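Long-range contacts in titin (Homo sapiens, PDB 4QEG), which probably serves as an immunoglobulin-like module of titin, the giant muscle protein that forms an elastic filament in the sarcomere: residues Met37-Gly42 and Thr76-Asn81; Thr9-Asn14 and Asp82-Thr87. All blocks are in the same frame, centred on the assembly; numbering follows the deposited sequence. Where two conformers were deposited one is given.

Contact 1: residues Met37-Gly42 and Thr76-Asn81. With CA (calcium ion), chain B.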
# COMPACT_ATOMS: atom_id res chain seq x y z
N MET A 37 0.50 1.87 7.81
CA MET A 37 -0.62 0.98 8.10
C MET A 37 -1.23 0.46 6.81
O MET A 37 -2.17 1.05 6.27
CB MET A 37 -1.67 1.70 8.94
CG MET A 37 -2.76 0.78 9.46
SD MET A 37 -2.10 -0.46 10.57
CE MET A 37 -3.64 -1.25 11.06
N TRP A 38 -0.69 -0.66 6.33
CA TRP A 38 -1.13 -1.28 5.10
C TRP A 38 -2.08 -2.41 5.41
O TRP A 38 -1.84 -3.19 6.33
CB TRP A 38 0.05 -1.80 4.28
CG TRP A 38 0.88 -0.71 3.69
CD1 TRP A 38 2.05 -0.21 4.18
CD2 TRP A 38 0.61 0.02 2.48
NE1 TRP A 38 2.53 0.78 3.35
CE2 TRP A 38 1.66 0.95 2.31
CE3 TRP A 38 -0.42 -0.02 1.54
CZ2 TRP A 38 1.71 1.82 1.23
CZ3 TRP A 38 -0.37 0.85 0.47
CH2 TRP A 38 0.69 1.75 0.32
N LEU A 39 -3.13 -2.51 4.61
CA LEU A 39 -4.13 -3.55 4.78
C LEU A 39 -4.32 -4.32 3.47
O LEU A 39 -4.29 -3.72 2.39
CB LEU A 39 -5.47 -2.95 5.22
CG LEU A 39 -5.57 -2.00 6.41
CD1 LEU A 39 -7.04 -1.57 6.62
CD2 LEU A 39 -5.03 -2.65 7.67
N LYS A 40 -4.52 -5.63 3.59
CA LYS A 40 -4.95 -6.46 2.47
C LYS A 40 -6.35 -6.97 2.77
O LYS A 40 -6.53 -7.74 3.72
CB LYS A 40 -4.00 -7.63 2.24
CG LYS A 40 -4.48 -8.64 1.20
CD LYS A 40 -3.38 -9.65 0.86
CE LYS A 40 -3.78 -10.54 -0.31
NZ LYS A 40 -4.64 -11.68 0.10
N ASN A 41 -7.34 -6.55 1.98
CA ASN A 41 -8.75 -6.85 2.27
C ASN A 41 -9.16 -6.57 3.73
O ASN A 41 -9.97 -7.30 4.32
CB ASN A 41 -9.07 -8.31 1.92
CG ASN A 41 -9.00 -8.57 0.41
OD1 ASN A 41 -9.13 -7.65 -0.40
ND2 ASN A 41 -8.80 -9.83 0.04
N GLY A 42 -8.59 -5.51 4.30
CA GLY A 42 -8.91 -5.10 5.66
C GLY A 42 -8.03 -5.72 6.74
O GLY A 42 -8.15 -5.35 7.90
N THR A 76 -5.13 -1.27 1.17
CA THR A 76 -5.56 -0.03 1.81
C THR A 76 -4.43 0.63 2.60
O THR A 76 -3.66 -0.05 3.28
CB THR A 76 -6.78 -0.29 2.75
OG1 THR A 76 -7.79 -1.04 2.06
CG2 THR A 76 -7.38 1.01 3.26
N PHE A 77 -4.31 1.95 2.52
CA PHE A 77 -3.41 2.67 3.41
C PHE A 77 -4.21 3.55 4.36
O PHE A 77 -5.10 4.29 3.94
CB PHE A 77 -2.42 3.53 2.64
CG PHE A 77 -1.34 4.13 3.49
CD1 PHE A 77 -1.48 5.39 4.04
CD2 PHE A 77 -0.19 3.40 3.78
CE1 PHE A 77 -0.48 5.93 4.84
CE2 PHE A 77 0.82 3.94 4.59
CZ PHE A 77 0.67 5.20 5.11
N VAL A 78 -3.88 3.47 5.65
CA VAL A 78 -4.62 4.19 6.68
C VAL A 78 -3.79 5.31 7.33
O VAL A 78 -2.65 5.09 7.72
CB VAL A 78 -5.09 3.19 7.77
CG1 VAL A 78 -5.85 3.91 8.86
CG2 VAL A 78 -5.92 2.06 7.14
N CYS A 79 -4.36 6.51 7.44
CA CYS A 79 -3.64 7.65 8.02
C CYS A 79 -4.59 8.79 8.37
O CYS A 79 -5.43 9.17 7.57
CB CYS A 79 -2.56 8.13 7.05
SG CYS A 79 -1.73 9.69 7.46
N GLY A 80 -4.44 9.34 9.58
CA GLY A 80 -5.36 10.36 10.06
C GLY A 80 -6.74 9.74 10.15
O GLY A 80 -6.86 8.57 10.50
N ASN A 81 -7.79 10.49 9.84
CA ASN A 81 -9.10 9.85 9.74
C ASN A 81 -9.37 9.44 8.29
O ASN A 81 -10.51 9.22 7.92
CB ASN A 81 -10.21 10.77 10.29
CG ASN A 81 -10.54 11.95 9.38
OD1 ASN A 81 -9.84 12.22 8.41
ND2 ASN A 81 -11.63 12.64 9.69
CA CA B . -7.38 6.55 11.63
O HOH W 1 -5.06 6.25 11.54
O HOH W 2 -8.12 6.13 9.16
O HOH W 3 -9.82 7.21 11.80
O HOH W 4 -7.72 4.31 11.39
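Trp38 places CG beside its backbone N, chi1 -70°, while Phe77 turns CG anti to its own, chi1 -171°, and together these torsions lay the benzyl group of Phe77 over one face of the indole. The pair joins strands 37-40 and 73-79, the C and F strands of an immunoglobulin I-set sandwich, and Trp38 is the core tryptophan expected on the C strand of such domains. The rings form a T-shaped (edge-to-face) stack: Phe77 presents its edge to the six-membered ring of Trp38, with 67° between the planes and 4.9 Å between the centroids. The touching atom is Phe77 CD2, which comes within 3.4 Å of Trp38 CE2. Beside it a CH-pi contact is made, Phe77 CB standing 4.2 Å from the centroid of the same Trp38 ring. Phe25 and Cys27 of strand 23-29 meet Trp38 and Phe77 respectively, so the stack reaches the facing sheet.

The antiparallel register is set by Leu39 and Thr76, a hydrogen-bonded pair with Leu39 N 2.8 Å from Thr76 O and Thr76 N 2.9 Å from Leu39 O; next to it Trp38 and Phe77 form a non-hydrogen-bonded pair. Farther along, Val78 N makes a further bond to Met37 O at 3.0 Å.

The sheet's other face carries Met37, Leu39, Thr76 and Val78. Met37 and Val78 run side by side, and Leu39 CD1 rests 3.8 Å from Val78 CG2. Past the end of strand 73-79, a calcium ion is bound by four waters and the carbonyl oxygen of Gly80, with Gly80 O 2.4 Å from the metal.

Contact 2: residues Thr9-Asn14 and Asp82-Thr87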
# COMPACT_ATOMS: atom_id res chain seq x y z
N THR A 9 -2.19 12.76 1.18
CA THR A 9 -2.08 13.84 0.20
C THR A 9 -2.15 13.33 -1.23
O THR A 9 -2.43 14.08 -2.15
CB THR A 9 -0.79 14.61 0.39
OG1 THR A 9 0.31 13.70 0.31
CG2 THR A 9 -0.77 15.29 1.76
N LYS A 10 -1.85 12.05 -1.43
CA LYS A 10 -1.91 11.45 -2.75
C LYS A 10 -2.32 9.98 -2.65
O LYS A 10 -1.70 9.20 -1.93
CB LYS A 10 -0.57 11.59 -3.48
CG LYS A 10 -0.48 10.77 -4.76
CD LYS A 10 0.59 11.29 -5.68
CE LYS A 10 0.36 12.76 -5.99
NZ LYS A 10 -1.03 13.05 -6.45
N THR A 11 -3.37 9.63 -3.39
CA THR A 11 -3.98 8.31 -3.30
C THR A 11 -3.26 7.28 -4.16
O THR A 11 -2.36 7.61 -4.93
CB THR A 11 -5.46 8.36 -3.74
OG1 THR A 11 -5.54 8.56 -5.16
CG2 THR A 11 -6.19 9.49 -3.03
N MET A 12 -3.67 6.02 -4.02
CA MET A 12 -3.02 4.91 -4.69
C MET A 12 -3.71 4.58 -5.99
O MET A 12 -4.86 4.96 -6.21
CB MET A 12 -3.02 3.69 -3.78
CG MET A 12 -2.65 4.06 -2.36
SD MET A 12 -2.59 2.66 -1.23
CE MET A 12 -4.24 2.02 -1.40
N LYS A 13 -3.02 3.85 -6.86
CA LYS A 13 -3.52 3.58 -8.19
C LYS A 13 -3.80 2.09 -8.34
O LYS A 13 -3.09 1.25 -7.78
CB LYS A 13 -2.52 4.06 -9.23
CG LYS A 13 -2.86 3.73 -10.67
CD LYS A 13 -3.98 4.60 -11.21
CE LYS A 13 -4.48 4.08 -12.55
NZ LYS A 13 -5.29 5.10 -13.28
N ASN A 14 -4.86 1.74 -9.06
CA ASN A 14 -5.09 0.34 -9.35
C ASN A 14 -3.95 -0.15 -10.24
O ASN A 14 -3.41 0.63 -11.02
CB ASN A 14 -6.45 0.14 -10.01
CG ASN A 14 -7.59 0.61 -9.14
OD1 ASN A 14 -7.51 0.54 -7.91
ND2 ASN A 14 -8.66 1.06 -9.77
N ASP A 82 -8.31 9.35 7.49
CA ASP A 82 -8.41 8.90 6.11
C ASP A 82 -8.10 7.42 5.92
O ASP A 82 -7.36 6.81 6.70
CB ASP A 82 -7.44 9.67 5.21
CG ASP A 82 -7.91 11.06 4.90
OD1 ASP A 82 -9.15 11.29 4.97
OD2 ASP A 82 -7.04 11.92 4.60
N GLN A 83 -8.62 6.85 4.84
CA GLN A 83 -8.01 5.65 4.29
C GLN A 83 -8.29 5.61 2.79
O GLN A 83 -9.38 5.99 2.35
CB GLN A 83 -8.51 4.40 5.01
CG GLN A 83 -9.93 3.96 4.68
CD GLN A 83 -10.30 2.65 5.34
OE1 GLN A 83 -9.85 2.35 6.45
NE2 GLN A 83 -11.11 1.85 4.65
N VAL A 84 -7.30 5.19 2.02
CA VAL A 84 -7.44 5.07 0.57
C VAL A 84 -7.18 3.64 0.14
O VAL A 84 -6.43 2.92 0.80
CB VAL A 84 -6.46 6.00 -0.19
CG1 VAL A 84 -6.88 7.46 -0.05
CG2 VAL A 84 -5.03 5.80 0.31
N SER A 85 -7.80 3.23 -0.96
CA SER A 85 -7.73 1.85 -1.41
C SER A 85 -7.50 1.76 -2.91
O SER A 85 -7.85 2.67 -3.67
CB SER A 85 -9.00 1.10 -1.04
OG SER A 85 -9.06 0.86 0.36
N ALA A 86 -6.93 0.65 -3.35
CA ALA A 86 -6.78 0.40 -4.77
C ALA A 86 -6.74 -1.11 -4.95
O ALA A 86 -6.53 -1.84 -3.99
CB ALA A 86 -5.54 1.07 -5.32
N THR A 87 -6.95 -1.57 -6.17
CA THR A 87 -7.02 -3.00 -6.42
C THR A 87 -5.80 -3.50 -7.17
O THR A 87 -5.27 -2.81 -8.05
CB THR A 87 -8.27 -3.35 -7.23
OG1 THR A 87 -8.14 -2.84 -8.55
CG2 THR A 87 -9.50 -2.75 -6.58
O HOH W 5 -6.97 5.32 -4.15
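The link between the A strand, 8-10, and the A' strand, 15-17, runs nearly parallel to strand 82-90, and here Met12 and Asn14 dock on Val84, Ala86 and Thr87. Asn14 supplies the hydrogen bond that crosses directly: Thr87 N lies 2.8 Å from Asn14 OD1. The bond is fairly straight at the hydrogen (162°), yet its donor stands 37° out of the plane of the Asn14 side-chain carbonyl and so is not on a lone pair of OD1.

Met12 points into the sandwich. Its chain is extended as far as SD and then bends, chi3 -57°, which turns the methyl back over the backbone of strand 82-90 at Val84 and Ser85. Met12 CE consequently sits 3.2 Å from Val84 O and 3.5 Å from Ser85 CA, the latter tighter than usual for two carbons. Nearer its own backbone, Met12 CB meets Ala86 CB at 3.9 Å.

In this immunoglobulin fold the N-terminal edge changes sheets: strand 8-10 pairs with strand 23-29, where a classic beta bulge sets Thr9 and Lys10 together against Glu28, whereas strand 15-17 joins the sheet of strand 82-90. Between these pairings a water bridges the two backbones, donating to Met12 O at 3.0 Å and to Ser85 O at 2.8 Å. Toward the start of the link, Thr11 crosses Val84 at about a right angle, its CG2 3.7 Å from Val84 CG1.

How the contacts relate
Both contacts reach the sheet that holds strands 73-79 and 82-90; their centres are about 9 Å apart. Phe77 N and Val84 O, 2.9 Å apart, probably form a hydrogen bond between these neighbouring strands. On the face away from the core, Thr76 OG1 and Ser85 OG, also 2.9 Å apart, probably form a second. Inside, Met12 SD of contact 2 packs 3.3 Å from Trp38 CZ3 of contact 1, so the A-A' link adds to the packing round the tryptophan. In sequence, both segments of contact 1 fall between the two segments of contact 2. The calcium ion belongs to contact 1, lying about 12 Å from the side chain of Val84.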